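Local coordinates for 5' nucleotidase family protein (Staphylococcus aureus subsp. aureus, PDB 4Q7F), which belongs to the 5'-nucleotidase family and carries a manganese and magnesium centre of the calcineurin-like phosphoesterase type, at residues 25-30 against 70-75. Residues are numbered along the deposited sequence; the frame is centred on the assembly and turned at random.
With MN (manganese (II) ion), chain C; MG (magnesium ion), chain B.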
# COMPACT_ATOMS: atom_id res chain seq x y z
N VAL A 25 -13.41 -8.07 2.27
CA VAL A 25 -11.99 -8.07 2.63
C VAL A 25 -11.39 -6.97 1.76
O VAL A 25 -11.89 -6.66 0.65
CB VAL A 25 -11.28 -9.42 2.41
CG1 VAL A 25 -11.76 -10.43 3.43
CG2 VAL A 25 -11.47 -9.96 1.00
N SER A 26 -10.35 -6.34 2.28
CA SER A 26 -9.68 -5.28 1.54
C SER A 26 -8.21 -5.32 1.86
O SER A 26 -7.82 -5.72 2.97
CB SER A 26 -10.23 -3.89 1.90
OG SER A 26 -9.71 -2.87 1.06
N ASP A 27 -7.40 -4.93 0.89
CA ASP A 27 -5.96 -4.88 1.07
C ASP A 27 -5.39 -6.19 1.62
O ASP A 27 -4.61 -6.21 2.57
CB ASP A 27 -5.59 -3.66 1.93
CG ASP A 27 -6.10 -2.34 1.33
OD1 ASP A 27 -7.30 -1.99 1.50
OD2 ASP A 27 -5.28 -1.57 0.78
N VAL A 28 -5.83 -7.31 1.03
CA VAL A 28 -5.34 -8.62 1.41
C VAL A 28 -3.85 -8.72 1.10
O VAL A 28 -3.08 -9.36 1.85
CB VAL A 28 -6.14 -9.70 0.72
CG1 VAL A 28 -5.58 -11.07 1.08
CG2 VAL A 28 -7.59 -9.56 1.16
N HIS A 29 -3.48 -8.06 -0.00
CA HIS A 29 -2.09 -7.90 -0.42
C HIS A 29 -1.31 -9.17 -0.65
O HIS A 29 -0.11 -9.22 -0.40
CB HIS A 29 -1.35 -6.98 0.57
CG HIS A 29 -1.55 -5.52 0.30
ND1 HIS A 29 -1.06 -4.91 -0.83
CD2 HIS A 29 -2.11 -4.54 1.04
CE1 HIS A 29 -1.33 -3.62 -0.80
NE2 HIS A 29 -1.97 -3.37 0.33
N GLY A 30 -2.01 -10.22 -1.07
CA GLY A 30 -1.36 -11.49 -1.38
C GLY A 30 -0.98 -12.28 -0.15
O GLY A 30 -0.14 -13.19 -0.24
N ASN A 70 -12.01 -5.64 -1.97
CA ASN A 70 -11.98 -4.21 -2.27
C ASN A 70 -10.63 -3.64 -2.68
O ASN A 70 -10.32 -2.44 -2.40
CB ASN A 70 -12.58 -3.40 -1.10
CG ASN A 70 -12.85 -1.94 -1.47
OD1 ASN A 70 -13.37 -1.65 -2.57
ND2 ASN A 70 -12.51 -1.02 -0.58
N GLY A 71 -9.80 -4.45 -3.34
CA GLY A 71 -8.53 -3.94 -3.88
C GLY A 71 -7.25 -4.23 -3.13
O GLY A 71 -7.25 -4.57 -1.95
N ASP A 72 -6.14 -4.06 -3.84
CA ASP A 72 -4.80 -4.32 -3.31
C ASP A 72 -4.68 -5.79 -2.98
O ASP A 72 -4.35 -6.18 -1.85
CB ASP A 72 -4.44 -3.43 -2.11
CG ASP A 72 -3.91 -2.06 -2.53
OD1 ASP A 72 -3.91 -1.76 -3.76
OD2 ASP A 72 -3.51 -1.27 -1.65
N PHE A 73 -4.94 -6.60 -4.00
CA PHE A 73 -4.89 -8.04 -3.87
C PHE A 73 -3.79 -8.70 -4.69
O PHE A 73 -3.46 -9.86 -4.48
CB PHE A 73 -6.23 -8.67 -4.31
CG PHE A 73 -6.55 -8.52 -5.78
CD1 PHE A 73 -6.13 -9.47 -6.70
CD2 PHE A 73 -7.27 -7.44 -6.24
CE1 PHE A 73 -6.42 -9.34 -8.03
CE2 PHE A 73 -7.59 -7.31 -7.56
CZ PHE A 73 -7.15 -8.26 -8.47
N LEU A 74 -3.19 -7.96 -5.61
CA LEU A 74 -2.23 -8.57 -6.54
C LEU A 74 -0.78 -8.37 -6.16
O LEU A 74 0.10 -9.02 -6.71
CB LEU A 74 -2.54 -8.01 -7.93
CG LEU A 74 -1.93 -8.63 -9.17
CD1 LEU A 74 -2.29 -10.10 -9.29
CD2 LEU A 74 -2.45 -7.83 -10.36
N GLN A 75 -0.52 -7.48 -5.21
CA GLN A 75 0.84 -7.18 -4.76
C GLN A 75 0.86 -7.02 -3.25
O GLN A 75 -0.15 -6.66 -2.64
CB GLN A 75 1.31 -5.86 -5.41
CG GLN A 75 2.74 -5.41 -5.08
CD GLN A 75 2.89 -4.76 -3.71
OE1 GLN A 75 1.92 -4.25 -3.13
NE2 GLN A 75 4.12 -4.74 -3.20
MN MN C . -3.11 -1.42 0.48
MG MG B . -4.03 0.95 -1.72
O HOH W 1 -7.50 -7.41 -1.27
O HOH W 2 -4.55 -11.05 -2.15
O HOH W 3 -2.85 0.82 0.27
O HOH W 4 -0.79 -0.67 0.48
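The dinuclear metal centre of the calcineurin-like domain is built here, where D27 and H29 meet D72 on two loops that follow the neighbouring parallel strands 19-25 and 65-69. D72 OD2 bridges the ions, 2.2 Å from manganese and 2.3 Å from magnesium; water 3 is a second bridge. D72 OD1 is hydrogen-bonded outside the two loops, where H110 is the main polar partner of D72. D27 OD2 and H29 NE2 bind manganese alone. The D27 and D72 carboxylates run side by side with planes 87° apart, and their OD2 atoms come within 3.0 Å because both bind manganese. With CG anti to the carbonyl carbon (chi1 -57°), D27 turns OD2 to manganese. S26 OG donates to D27 OD1 at 2.6 Å, on the anti side. The H29 ring is held at a face, at its edge and by the metal. D72 CB sits over one face in a CH-pi contact, 3.7 Å from the H29 ring centroid. H29 ND1 donates to Q75 O at 2.7 Å, nearly in the ring plane, which leaves NE2 for manganese. Backbone bonds D27 N to G71 O and H29 N to D72 O tie the loops together. H249 completes the manganese site; N109, H207 and H247 complete the magnesium site. The D-x-H and G-D motifs with a bridging aspartate are characteristic of calcineurin-like metallophosphoesterases.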